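Local coordinates for SusD superfamily protein (Bacteroides vulgatus, PDB 3MYV) that probably binds polysaccharide at the bacterial outer membrane, as a member of the SusD family of glycan-capturing proteins, at residues D204-A209 and A342-K347; A191-L196 and F210-Q215; T170-V175 and R198-H203. One frame throughout, in Å; residues are numbered along the deposited sequence.

How the contacts relate
From the N terminus, contact 3 opens first on helix 160-177, and it closes a loop of 22 residues when the chain returns on helix 189-202. Contact 2 opens inside that loop, at 191-196, and closes after only 13 intervening residues on helix 206-223, so contacts 2 and 3 cross and share helix 189-202. Contact 1 starts at 204-209, after contact 3 has closed, and crosses contact 2 in turn; its long closure of 132 residues brings back helix 334-348. None nests in another. Together they tie three helices consecutive in sequence to a helix from much later in the chain, and Y200 and L212 touch where contacts 2 and 3 adjoin.

Contact 1 of 3, residues D204-A209 and A342-K347; sequences DDNRKA and AEAGCK. With EDO (1,2-ethanediol), chain K.
The first turn of helix 206-223 lies against the C-terminal part of helix 334-348, N206 packing on A344 and K347, and A209 on A344. N206 CA lies 4.9 Å from A344 CA, a close approach in which the only side chain on A344 is a methyl. A344 CB sits 3.5 Å from the backbone N206 O and 4.1 Å from A209 CB, so the methyl meets a carbonyl oxygen and another methyl; F210 also touches A344. The N206 and K347 side chains cross at about a right angle, N206 CG 3.9 Å from K347 CD. This is the helical, TPR-related part of a SusD-family fold, and the approach is set up by the turn between helices 189-202 and 206-223: D204, with positive phi (64°), ends the preceding helix in a Schellman motif, and D205 takes the N-cap position of the next. K347 starts with CG anti to its carbonyl carbon (chi1 -67°) and stays extended beyond it, which carries NZ back along its own helix to E343. There NZ bonds to the anti lone pair of E343 OE2 at 2.9 Å, a salt bridge. R387 and R403 also pair with the E343 carboxylate, and N404 takes a bond from K347 NZ, so both charges sit in a wider polar cluster. The same NZ also donates to a water at 2.7 Å, and that water makes a long, weak bond to D204 OD1. D204 OD1 is 4.8 Å from K347 NZ, not in direct contact; the opposite charges would probably still attract weakly.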
ATOM      1  N   ASP A 204     -11.006  12.020  -1.816  1.00 14.56           N
ATOM      2  CA  ASP A 204     -11.356  13.134  -2.727  1.00 17.74           C
ATOM      3  C   ASP A 204     -11.119  14.522  -2.128  1.00 15.17           C
ATOM      4  O   ASP A 204     -11.691  15.512  -2.606  1.00 19.55           O
ATOM      5  CB  ASP A 204     -12.829  13.030  -3.213  1.00 17.65           C
ATOM      6  CG  ASP A 204     -12.975  13.131  -4.738  1.00 29.49           C
ATOM      7  OD1 ASP A 204     -11.985  13.377  -5.467  1.00 33.65           O
ATOM      8  OD2 ASP A 204     -14.109  12.947  -5.224  1.00 34.27           O
ATOM      9  N   ASP A 205     -10.289  14.620  -1.095  1.00 18.45           N
ATOM     10  CA  ASP A 205      -9.931  15.907  -0.517  1.00 17.77           C
ATOM     11  C   ASP A 205      -8.698  16.390  -1.304  1.00 16.20           C
ATOM     12  O   ASP A 205      -7.593  16.441  -0.788  1.00 17.37           O
ATOM     13  CB  ASP A 205      -9.579  15.790   0.971  1.00 17.97           C
ATOM     14  CG  ASP A 205     -10.740  15.389   1.851  1.00 22.37           C
ATOM     15  OD1 ASP A 205     -11.888  15.879   1.670  1.00 20.62           O
ATOM     16  OD2 ASP A 205     -10.475  14.574   2.769  1.00 21.31           O
ATOM     17  N   ASN A 206      -8.902  16.756  -2.560  1.00 16.22           N
ATOM     18  CA  ASN A 206      -7.790  17.075  -3.447  1.00 17.05           C
ATOM     19  C   ASN A 206      -6.963  18.274  -3.009  1.00 15.98           C
ATOM     20  O   ASN A 206      -5.757  18.223  -3.093  1.00 13.28           O
ATOM     21  CB  ASN A 206      -8.296  17.239  -4.883  1.00 16.14           C
ATOM     22  CG  ASN A 206      -8.878  15.940  -5.408  1.00 21.05           C
ATOM     23  OD1 ASN A 206     -10.036  15.870  -5.810  1.00 21.55           O
ATOM     24  ND2 ASN A 206      -8.088  14.889  -5.328  1.00 14.60           N
ATOM     25  N   ARG A 207      -7.599  19.330  -2.496  1.00 15.55           N
ATOM     26  CA  ARG A 207      -6.865  20.487  -1.993  0.50 16.71           C
ATOM     27  C   ARG A 207      -5.979  20.100  -0.806  1.00 17.22           C
ATOM     28  O   ARG A 207      -4.785  20.450  -0.754  1.00 17.10           O
ATOM     29  CB  ARG A 207      -7.854  21.603  -1.622  0.50 17.75           C
ATOM     30  CG  ARG A 207      -7.261  22.832  -0.968  0.50 19.27           C
ATOM     31  CD  ARG A 207      -6.056  23.378  -1.690  0.50 21.92           C
ATOM     32  NE  ARG A 207      -6.328  23.766  -3.067  0.50 18.68           N
ATOM     33  CZ  ARG A 207      -5.413  24.310  -3.867  0.50 25.14           C
ATOM     34  NH1 ARG A 207      -4.173  24.529  -3.416  0.50 15.85           N
ATOM     35  NH2 ARG A 207      -5.731  24.635  -5.119  0.50 17.86           N
ATOM     36  N   LYS A 208      -6.553  19.368   0.148  1.00 17.71           N
ATOM     37  CA  LYS A 208      -5.789  18.904   1.308  1.00 14.48           C
ATOM     38  C   LYS A 208      -4.635  17.995   0.878  1.00 14.61           C
ATOM     39  O   LYS A 208      -3.515  18.148   1.380  1.00 14.28           O
ATOM     40  CB  LYS A 208      -6.684  18.189   2.335  1.00 18.38           C
ATOM     41  CG  LYS A 208      -7.796  19.107   2.901  1.00 18.96           C
ATOM     42  CD  LYS A 208      -8.478  18.454   4.105  1.00 18.34           C
ATOM     43  CE  LYS A 208      -9.655  19.269   4.630  1.00 26.54           C
ATOM     44  NZ  LYS A 208     -10.445  18.469   5.627  1.00 28.71           N
ATOM     45  N   ALA A 209      -4.905  17.071  -0.046  1.00 14.23           N
ATOM     46  CA  ALA A 209      -3.865  16.163  -0.566  1.00 14.23           C
ATOM     47  C   ALA A 209      -2.737  16.921  -1.247  1.00 15.67           C
ATOM     48  O   ALA A 209      -1.549  16.687  -0.968  1.00 13.81           O
ATOM     49  CB  ALA A 209      -4.463  15.111  -1.527  1.00 14.27           C
ATOM     50  N   ALA A 342       0.867  15.463  -8.087  1.00 12.84           N
ATOM     51  CA  ALA A 342       0.571  15.496  -9.521  1.00 14.39           C
ATOM     52  C   ALA A 342      -0.881  15.158  -9.785  1.00 13.72           C
ATOM     53  O   ALA A 342      -1.545  15.836 -10.590  1.00 13.60           O
ATOM     54  CB  ALA A 342       1.523  14.524 -10.317  1.00 14.47           C
ATOM     55  N   GLU A 343      -1.390  14.125  -9.117  1.00 13.47           N
ATOM     56  CA  GLU A 343      -2.793  13.716  -9.349  1.00 12.05           C
ATOM     57  C   GLU A 343      -3.801  14.749  -8.825  1.00 11.97           C
ATOM     58  O   GLU A 343      -4.768  15.126  -9.510  1.00 11.97           O
ATOM     59  CB  GLU A 343      -3.057  12.334  -8.766  1.00 11.78           C
ATOM     60  CG  GLU A 343      -4.426  11.836  -9.068  1.00 11.31           C
ATOM     61  CD  GLU A 343      -4.737  10.455  -8.532  1.00 14.23           C
ATOM     62  OE1 GLU A 343      -3.822   9.677  -8.246  1.00 15.31           O
ATOM     63  OE2 GLU A 343      -5.941  10.139  -8.397  1.00 13.54           O
ATOM     64  N   ALA A 344      -3.587  15.198  -7.602  1.00 11.61           N
ATOM     65  CA  ALA A 344      -4.482  16.142  -6.964  1.00 12.64           C
ATOM     66  C   ALA A 344      -4.420  17.488  -7.701  1.00 13.67           C
ATOM     67  O   ALA A 344      -5.454  18.123  -7.946  1.00 14.42           O
ATOM     68  CB  ALA A 344      -4.105  16.297  -5.463  1.00 12.56           C
ATOM     69  N   GLY A 345      -3.219  17.907  -8.083  1.00 13.22           N
ATOM     70  CA  GLY A 345      -3.035  19.147  -8.873  1.00 15.70           C
ATOM     71  C   GLY A 345      -3.802  19.098 -10.192  1.00 13.96           C
ATOM     72  O   GLY A 345      -4.463  20.047 -10.585  1.00 15.81           O
ATOM     73  N   CYS A 346      -3.719  17.954 -10.864  1.00 16.27           N
ATOM     74  CA  CYS A 346      -4.441  17.761 -12.093  1.00 17.40           C
ATOM     75  C   CYS A 346      -5.951  17.898 -11.841  1.00 18.37           C
ATOM     76  O   CYS A 346      -6.637  18.600 -12.566  1.00 19.38           O
ATOM     77  CB  CYS A 346      -4.080  16.401 -12.667  1.00 18.53           C
ATOM     78  SG  CYS A 346      -4.768  16.121 -14.290  1.00 21.64           S
ATOM     79  N   LYS A 347      -6.457  17.281 -10.772  1.00 15.12           N
ATOM     80  CA  LYS A 347      -7.875  17.384 -10.447  1.00 16.99           C
ATOM     81  C   LYS A 347      -8.318  18.778 -10.033  1.00 18.86           C
ATOM     82  O   LYS A 347      -9.460  19.152 -10.249  1.00 17.79           O
ATOM     83  CB  LYS A 347      -8.255  16.371  -9.376  1.00 16.23           C
ATOM     84  CG  LYS A 347      -8.149  14.930  -9.863  1.00 16.48           C
ATOM     85  CD  LYS A 347      -8.371  13.919  -8.732  1.00 14.90           C
ATOM     86  CE  LYS A 347      -8.634  12.515  -9.238  1.00 14.57           C
ATOM     87  NZ  LYS A 347      -8.478  11.476  -8.155  1.00 14.24           N
TER
HETATM   88  C1  EDO K 520      -4.794  19.943 -16.085  1.00 38.75           C
HETATM   89  O1  EDO K 520      -4.768  21.353 -16.345  1.00 36.64           O
HETATM   90  C2  EDO K 520      -6.150  19.549 -15.520  1.00 39.69           C
HETATM   91  O2  EDO K 520      -6.467  20.456 -14.461  1.00 39.76           O
HETATM   92  O   HOH W   1      -8.721  12.294  -5.625  1.00 14.85           O

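Contact 2 of 3, residues A191-L196 and F210-Q215; sequences AARALL and FDLADQ
L212 reaches from helix 206-223 onto R193 and L196 of helix 189-202, joining the two legs of an antiparallel helical hairpin in the TPR-like region of the SusD fold. The local axes approach to 9.4 Å, with their directions 148° apart. Apolar packing centres on one methyl of L212, CD2. It is pressed against the neighbouring helix, L212 CD2 lying 3.7 Å from L196 CG, and the two leucine side chains cross at about a right angle. The same methyl also meets main chain, L212 CD2 lying 3.5 Å from R193 O. Helix 160-177 continues this packing through E172, which touches L196, and V175, which touches R193. The second kind of contact is between aliphatic groups and the guanidinium. L212 CD1 approaches obliquely, 3.9 Å from R193 NE. R193 runs extended through chi2 and then bends at chi3 (70°), turning its guanidinium toward Q215. The charge is met outside the two segments: R193 NH1 forms a salt bridge with D219 OD2, while Q215 NE2 bonds to D219 OD1, so one carboxylate holds both flat groups, whose planes lie only 9° apart. In the guanidinium plane, at its edge, Q215 CG stands 3.8 Å from R193 NH2.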
ATOM      1  N   ALA A 191       6.560   9.777   7.406  1.00 13.88           N
ATOM      2  CA  ALA A 191       5.761   8.651   6.959  1.00 12.90           C
ATOM      3  C   ALA A 191       4.296   8.909   7.185  1.00 12.21           C
ATOM      4  O   ALA A 191       3.438   8.684   6.297  1.00 12.90           O
ATOM      5  CB  ALA A 191       6.193   7.345   7.722  1.00 13.33           C
ATOM      6  N   ALA A 192       3.979   9.333   8.400  1.00 12.11           N
ATOM      7  CA  ALA A 192       2.582   9.605   8.752  1.00 12.15           C
ATOM      8  C   ALA A 192       1.939  10.685   7.879  1.00 14.56           C
ATOM      9  O   ALA A 192       0.762  10.562   7.516  1.00 13.13           O
ATOM     10  CB  ALA A 192       2.456  10.003  10.261  1.00 10.33           C
ATOM     11  N   ARG A 193       2.689  11.746   7.565  1.00 13.63           N
ATOM     12  CA  ARG A 193       2.193  12.780   6.647  1.00 14.60           C
ATOM     13  C   ARG A 193       2.057  12.234   5.219  1.00 14.45           C
ATOM     14  O   ARG A 193       1.101  12.556   4.531  1.00 12.82           O
ATOM     15  CB  ARG A 193       3.111  14.022   6.654  1.00 14.33           C
ATOM     16  CG  ARG A 193       3.190  14.722   8.032  1.00 14.34           C
ATOM     17  CD  ARG A 193       4.328  15.727   8.060  1.00 14.78           C
ATOM     18  NE  ARG A 193       4.053  16.881   7.214  1.00 14.16           N
ATOM     19  CZ  ARG A 193       4.974  17.704   6.737  1.00 19.71           C
ATOM     20  NH1 ARG A 193       6.282  17.473   6.933  1.00 17.46           N
ATOM     21  NH2 ARG A 193       4.592  18.753   6.037  1.00 18.89           N
ATOM     22  N   ALA A 194       2.990  11.385   4.784  1.00 11.97           N
ATOM     23  CA  ALA A 194       2.883  10.790   3.457  1.00 12.50           C
ATOM     24  C   ALA A 194       1.594   9.946   3.370  1.00 14.93           C
ATOM     25  O   ALA A 194       0.848  10.026   2.388  1.00 11.96           O
ATOM     26  CB  ALA A 194       4.147   9.953   3.120  1.00 11.94           C
ATOM     27  N   LEU A 195       1.328   9.150   4.412  1.00 16.25           N
ATOM     28  CA  LEU A 195       0.143   8.298   4.440  1.00 15.50           C
ATOM     29  C   LEU A 195      -1.143   9.160   4.422  1.00 14.21           C
ATOM     30  O   LEU A 195      -2.101   8.857   3.696  1.00 11.96           O
ATOM     31  CB  LEU A 195       0.177   7.376   5.677  1.00 14.89           C
ATOM     32  CG  LEU A 195      -1.000   6.433   5.906  1.00 14.64           C
ATOM     33  CD1 LEU A 195      -1.264   5.539   4.710  1.00 11.81           C
ATOM     34  CD2 LEU A 195      -0.816   5.586   7.181  1.00 12.22           C
ATOM     35  N   LEU A 196      -1.140  10.220   5.221  1.00 12.66           N
ATOM     36  CA  LEU A 196      -2.270  11.167   5.292  1.00 14.30           C
ATOM     37  C   LEU A 196      -2.544  11.824   3.934  1.00 14.14           C
ATOM     38  O   LEU A 196      -3.706  12.024   3.564  1.00 14.01           O
ATOM     39  CB  LEU A 196      -1.995  12.237   6.357  1.00 12.96           C
ATOM     40  CG  LEU A 196      -3.107  13.263   6.622  1.00 16.42           C
ATOM     41  CD1 LEU A 196      -4.416  12.538   6.936  1.00 17.69           C
ATOM     42  CD2 LEU A 196      -2.752  14.259   7.723  1.00 14.80           C
ATOM     43  N   PHE A 210      -3.094  17.864  -2.115  1.00 16.75           N
ATOM     44  CA  PHE A 210      -2.063  18.665  -2.807  1.00 15.70           C
ATOM     45  C   PHE A 210      -1.244  19.464  -1.800  1.00 15.64           C
ATOM     46  O   PHE A 210      -0.016  19.402  -1.793  1.00 15.73           O
ATOM     47  CB  PHE A 210      -2.669  19.594  -3.862  1.00 13.61           C
ATOM     48  CG  PHE A 210      -1.652  20.470  -4.503  1.00 14.00           C
ATOM     49  CD1 PHE A 210      -0.861  19.985  -5.530  1.00 16.89           C
ATOM     50  CD2 PHE A 210      -1.387  21.733  -3.997  1.00 19.61           C
ATOM     51  CE1 PHE A 210       0.143  20.770  -6.078  1.00 21.85           C
ATOM     52  CE2 PHE A 210      -0.369  22.510  -4.530  1.00 19.28           C
ATOM     53  CZ  PHE A 210       0.382  22.029  -5.574  1.00 15.44           C
ATOM     54  N   ASP A 211      -1.919  20.189  -0.913  1.00 14.96           N
ATOM     55  CA  ASP A 211      -1.208  21.107  -0.027  1.00 16.10           C
ATOM     56  C   ASP A 211      -0.248  20.339   0.893  1.00 13.57           C
ATOM     57  O   ASP A 211       0.872  20.788   1.145  1.00 16.13           O
ATOM     58  CB  ASP A 211      -2.173  21.915   0.824  1.00 17.21           C
ATOM     59  CG  ASP A 211      -2.939  22.964   0.054  1.00 21.34           C
ATOM     60  OD1 ASP A 211      -2.554  23.309  -1.069  1.00 19.87           O
ATOM     61  OD2 ASP A 211      -3.943  23.454   0.615  1.00 23.08           O
ATOM     62  N   LEU A 212      -0.694  19.187   1.396  1.00 15.07           N
ATOM     63  CA  LEU A 212       0.142  18.360   2.263  1.00 15.49           C
ATOM     64  C   LEU A 212       1.293  17.748   1.483  1.00 15.20           C
ATOM     65  O   LEU A 212       2.450  17.758   1.951  1.00 13.42           O
ATOM     66  CB  LEU A 212      -0.686  17.261   2.959  1.00 16.14           C
ATOM     67  CG  LEU A 212       0.095  16.337   3.921  1.00 18.91           C
ATOM     68  CD1 LEU A 212       0.944  17.118   4.932  1.00 14.79           C
ATOM     69  CD2 LEU A 212      -0.849  15.415   4.672  1.00 13.26           C
ATOM     70  N   ALA A 213       0.996  17.203   0.304  1.00 14.17           N
ATOM     71  CA  ALA A 213       2.041  16.530  -0.505  1.00 15.10           C
ATOM     72  C   ALA A 213       3.102  17.550  -0.898  1.00 14.80           C
ATOM     73  O   ALA A 213       4.297  17.292  -0.808  1.00 15.85           O
ATOM     74  CB  ALA A 213       1.447  15.866  -1.773  1.00 13.75           C
ATOM     75  N   ASP A 214       2.646  18.729  -1.294  1.00 13.88           N
ATOM     76  CA  ASP A 214       3.544  19.837  -1.651  1.00 15.17           C
ATOM     77  C   ASP A 214       4.450  20.224  -0.476  1.00 15.80           C
ATOM     78  O   ASP A 214       5.661  20.403  -0.650  1.00 15.74           O
ATOM     79  CB  ASP A 214       2.694  21.032  -2.113  1.00 16.47           C
ATOM     80  CG  ASP A 214       3.537  22.268  -2.442  1.00 21.55           C
ATOM     81  OD1 ASP A 214       4.322  22.245  -3.410  1.00 18.79           O
ATOM     82  OD2 ASP A 214       3.400  23.239  -1.698  1.00 20.75           O
ATOM     83  N   GLN A 215       3.879  20.367   0.727  1.00 15.42           N
ATOM     84  CA  GLN A 215       4.674  20.839   1.857  1.00 14.51           C
ATOM     85  C   GLN A 215       5.644  19.765   2.304  1.00 14.96           C
ATOM     86  O   GLN A 215       6.756  20.076   2.746  1.00 18.07           O
ATOM     87  CB  GLN A 215       3.792  21.259   3.042  1.00 15.12           C
ATOM     88  CG  GLN A 215       4.585  21.990   4.139  1.00 17.84           C
ATOM     89  CD  GLN A 215       5.237  23.265   3.627  1.00 17.51           C
ATOM     90  OE1 GLN A 215       4.554  24.160   3.122  1.00 24.84           O
ATOM     91  NE2 GLN A 215       6.552  23.353   3.742  1.00 17.40           N
TER

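Contact 3 of 3, residues T170-V175 and R198-H203; sequences TLEEAV and RIYLYH. With EDO (1,2-ethanediol), chain I.
Y200 OH donates a short bond of 2.6 Å to E172 OE2, linking helix 189-202 to helix 160-177. These helices run roughly antiparallel and succeed one another in the chain, a helical hairpin of the TPR-like part of the SusD fold. The oxygen accepts through its anti lone pair, the one turned away from OE1, and it lies in the plane of the tyrosine ring, at the edge, with Y200 CE1 3.5 Å from E172 OE2. The carboxylate is turned 57° out of the ring plane. E172 sets off with CG anti to its carbonyl carbon (chi1 -68°) and stays extended, crossing the tyrosine at about a right angle; Y200 OH is also 3.4 Å from E172 CG. K208, A209 and L212 of helix 206-223 also touch the Y200 side chain. With an alanine in place of E172, the Y200 hydroxyl would probably be left without this carboxylate acceptor, and the ring freer to shift. Beside the polar pair the hairpin closes by apolar contact: L171 and I199 cross obliquely, their chain ends meeting at 3.7 Å between L171 CD2 and I199 CD1. R198, on another face of its helix, is held by E336 at NE and by the V331 carbonyl at NH2. Its remaining terminal nitrogen, R198 NH1, donates at 2.7 Å to O2 of a 1,2-ethanediol, probably from the crystallisation liquor, with an N-H...O angle of 147°; Y33 and R126 bond to the same diol.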
ATOM      1  N   THR A 170      -7.629  10.801  13.219  1.00 16.27           N
ATOM      2  CA  THR A 170      -6.590  10.080  13.936  1.00 17.33           C
ATOM      3  C   THR A 170      -5.193  10.430  13.428  1.00 16.50           C
ATOM      4  O   THR A 170      -4.284  10.733  14.207  1.00 16.33           O
ATOM      5  CB  THR A 170      -6.832   8.579  13.823  1.00 18.64           C
ATOM      6  OG1 THR A 170      -8.069   8.283  14.452  1.00 15.35           O
ATOM      7  CG2 THR A 170      -5.719   7.805  14.499  1.00 16.58           C
ATOM      8  N   LEU A 171      -5.024  10.402  12.114  1.00 15.89           N
ATOM      9  CA  LEU A 171      -3.728  10.663  11.528  1.00 16.08           C
ATOM     10  C   LEU A 171      -3.354  12.154  11.625  1.00 16.14           C
ATOM     11  O   LEU A 171      -2.208  12.460  11.905  1.00 16.61           O
ATOM     12  CB  LEU A 171      -3.718  10.117  10.094  1.00 18.12           C
ATOM     13  CG  LEU A 171      -2.449   9.676   9.399  1.00 26.23           C
ATOM     14  CD1 LEU A 171      -1.470   8.922  10.274  1.00 12.35           C
ATOM     15  CD2 LEU A 171      -2.913   8.887   8.166  1.00 23.29           C
ATOM     16  N   GLU A 172      -4.316  13.077  11.483  1.00 16.56           N
ATOM     17  CA  GLU A 172      -4.034  14.500  11.671  1.00 16.75           C
ATOM     18  C   GLU A 172      -3.496  14.740  13.096  1.00 18.41           C
ATOM     19  O   GLU A 172      -2.494  15.432  13.278  1.00 17.72           O
ATOM     20  CB  GLU A 172      -5.279  15.371  11.381  1.00 17.97           C
ATOM     21  CG  GLU A 172      -5.675  15.363   9.913  1.00 16.90           C
ATOM     22  CD  GLU A 172      -7.022  16.040   9.649  1.00 19.44           C
ATOM     23  OE1 GLU A 172      -7.842  16.149  10.581  1.00 19.76           O
ATOM     24  OE2 GLU A 172      -7.268  16.447   8.496  1.00 21.35           O
ATOM     25  N   GLU A 173      -4.116  14.112  14.094  1.00 20.38           N
ATOM     26  CA  GLU A 173      -3.615  14.224  15.458  1.00 19.95           C
ATOM     27  C   GLU A 173      -2.251  13.532  15.648  1.00 18.69           C
ATOM     28  O   GLU A 173      -1.346  14.104  16.280  1.00 19.02           O
ATOM     29  CB  GLU A 173      -4.649  13.737  16.471  1.00 19.77           C
ATOM     30  CG  GLU A 173      -4.183  13.927  17.884  1.00 22.06           C
ATOM     31  CD  GLU A 173      -5.161  13.458  18.937  1.00 29.56           C
ATOM     32  OE1 GLU A 173      -6.317  13.095  18.593  1.00 26.49           O
ATOM     33  OE2 GLU A 173      -4.745  13.456  20.116  1.00 30.55           O
ATOM     34  N   ALA A 174      -2.100  12.330  15.103  1.00 15.80           N
ATOM     35  CA  ALA A 174      -0.841  11.571  15.188  1.00 17.41           C
ATOM     36  C   ALA A 174       0.357  12.406  14.731  1.00 17.35           C
ATOM     37  O   ALA A 174       1.406  12.457  15.403  1.00 17.35           O
ATOM     38  CB  ALA A 174      -0.928  10.274  14.361  1.00 18.39           C
ATOM     39  N   VAL A 175       0.195  13.052  13.580  1.00 18.91           N
ATOM     40  CA  VAL A 175       1.240  13.880  12.997  1.00 18.93           C
ATOM     41  C   VAL A 175       1.687  14.935  14.004  1.00 19.56           C
ATOM     42  O   VAL A 175       2.881  15.195  14.132  1.00 21.33           O
ATOM     43  CB  VAL A 175       0.788  14.526  11.658  1.00 18.72           C
ATOM     44  CG1 VAL A 175       1.773  15.684  11.242  1.00 17.80           C
ATOM     45  CG2 VAL A 175       0.706  13.459  10.537  1.00 15.03           C
ATOM     46  N   ARG A 198      -1.936  10.470   1.042  1.00 14.39           N
ATOM     47  CA  ARG A 198      -2.598   9.394   0.270  1.00 13.40           C
ATOM     48  C   ARG A 198      -4.063   9.285   0.648  1.00 13.44           C
ATOM     49  O   ARG A 198      -4.944   9.185  -0.227  1.00 12.99           O
ATOM     50  CB  ARG A 198      -1.871   8.055   0.475  1.00 14.76           C
ATOM     51  CG  ARG A 198      -2.470   6.858  -0.230  1.00 12.35           C
ATOM     52  CD  ARG A 198      -2.041   5.572   0.437  1.00 12.49           C
ATOM     53  NE  ARG A 198      -0.631   5.265   0.163  1.00 11.52           N
ATOM     54  CZ  ARG A 198       0.007   4.207   0.645  1.00 13.87           C
ATOM     55  NH1 ARG A 198      -0.621   3.357   1.457  1.00 14.92           N
ATOM     56  NH2 ARG A 198       1.280   4.005   0.335  1.00 15.49           N
ATOM     57  N   ILE A 199      -4.340   9.275   1.958  1.00 12.69           N
ATOM     58  CA  ILE A 199      -5.703   9.070   2.420  1.00 12.16           C
ATOM     59  C   ILE A 199      -6.594  10.254   2.020  1.00 13.81           C
ATOM     60  O   ILE A 199      -7.743  10.052   1.594  1.00 12.41           O
ATOM     61  CB  ILE A 199      -5.745   8.714   3.947  1.00 12.01           C
ATOM     62  CG1 ILE A 199      -5.171   7.297   4.157  1.00 16.78           C
ATOM     63  CG2 ILE A 199      -7.185   8.772   4.523  1.00 13.28           C
ATOM     64  CD1 ILE A 199      -4.798   6.970   5.628  1.00 15.51           C
ATOM     65  N   TYR A 200      -6.080  11.480   2.140  1.00 13.65           N
ATOM     66  CA  TYR A 200      -6.825  12.652   1.636  1.00 13.81           C
ATOM     67  C   TYR A 200      -7.212  12.435   0.165  1.00 13.12           C
ATOM     68  O   TYR A 200      -8.360  12.650  -0.231  1.00 14.26           O
ATOM     69  CB  TYR A 200      -5.997  13.935   1.721  1.00 14.51           C
ATOM     70  CG  TYR A 200      -5.866  14.609   3.068  1.00 17.80           C
ATOM     71  CD1 TYR A 200      -6.930  14.684   3.969  1.00 19.46           C
ATOM     72  CD2 TYR A 200      -4.649  15.202   3.434  1.00 14.45           C
ATOM     73  CE1 TYR A 200      -6.780  15.342   5.196  1.00 15.91           C
ATOM     74  CE2 TYR A 200      -4.498  15.828   4.621  1.00 13.78           C
ATOM     75  CZ  TYR A 200      -5.558  15.902   5.510  1.00 18.88           C
ATOM     76  OH  TYR A 200      -5.349  16.546   6.713  1.00 17.06           O
ATOM     77  N   LEU A 201      -6.278  11.942  -0.630  1.00 11.53           N
ATOM     78  CA  LEU A 201      -6.507  11.710  -2.071  1.00 10.97           C
ATOM     79  C   LEU A 201      -7.575  10.657  -2.315  1.00 12.91           C
ATOM     80  O   LEU A 201      -8.508  10.865  -3.116  1.00 15.14           O
ATOM     81  CB  LEU A 201      -5.179  11.308  -2.762  1.00 13.51           C
ATOM     82  CG  LEU A 201      -5.181  11.178  -4.290  1.00 10.37           C
ATOM     83  CD1 LEU A 201      -5.211  12.572  -4.912  1.00 15.60           C
ATOM     84  CD2 LEU A 201      -3.967  10.355  -4.834  1.00  9.02           C
ATOM     85  N   TYR A 202      -7.466   9.537  -1.604  1.00 11.62           N
ATOM     86  CA  TYR A 202      -8.482   8.504  -1.652  1.00 13.70           C
ATOM     87  C   TYR A 202      -9.856   9.022  -1.204  1.00 15.71           C
ATOM     88  O   TYR A 202     -10.876   8.518  -1.649  1.00 16.30           O
ATOM     89  CB  TYR A 202      -8.108   7.318  -0.784  1.00 12.29           C
ATOM     90  CG  TYR A 202      -7.206   6.262  -1.409  1.00 14.03           C
ATOM     91  CD1 TYR A 202      -5.913   6.564  -1.817  1.00 12.39           C
ATOM     92  CD2 TYR A 202      -7.636   4.950  -1.519  1.00 13.56           C
ATOM     93  CE1 TYR A 202      -5.093   5.593  -2.352  1.00 14.16           C
ATOM     94  CE2 TYR A 202      -6.811   3.965  -2.023  1.00 13.46           C
ATOM     95  CZ  TYR A 202      -5.549   4.295  -2.435  1.00 12.85           C
ATOM     96  OH  TYR A 202      -4.749   3.326  -2.962  1.00 14.38           O
ATOM     97  N   HIS A 203      -9.855  10.005  -0.299  1.00 16.65           N
ATOM     98  CA  HIS A 203     -11.076  10.621   0.214  1.00 15.42           C
ATOM     99  C   HIS A 203     -11.629  11.775  -0.662  1.00 16.18           C
ATOM    100  O   HIS A 203     -12.650  12.389  -0.317  1.00 17.62           O
ATOM    101  CB  HIS A 203     -10.824  11.103   1.642  1.00 15.54           C
ATOM    102  CG  HIS A 203     -12.076  11.360   2.435  1.00 17.10           C
ATOM    103  ND1 HIS A 203     -12.334  12.575   3.043  1.00 17.66           N
ATOM    104  CD2 HIS A 203     -13.120  10.555   2.739  1.00 15.55           C
ATOM    105  CE1 HIS A 203     -13.496  12.504   3.675  1.00 20.56           C
ATOM    106  NE2 HIS A 203     -13.993  11.288   3.511  1.00 15.64           N
TER
HETATM  107  C1  EDO I 516       0.814  -0.721  -0.092  1.00 34.68           C
HETATM  108  O1  EDO I 516      -0.057  -0.386  -1.165  1.00 30.09           O
HETATM  109  C2  EDO I 516       1.140   0.518   0.749  1.00 27.42           C
HETATM  110  O2  EDO I 516       0.100   0.799   1.746  1.00 23.79           O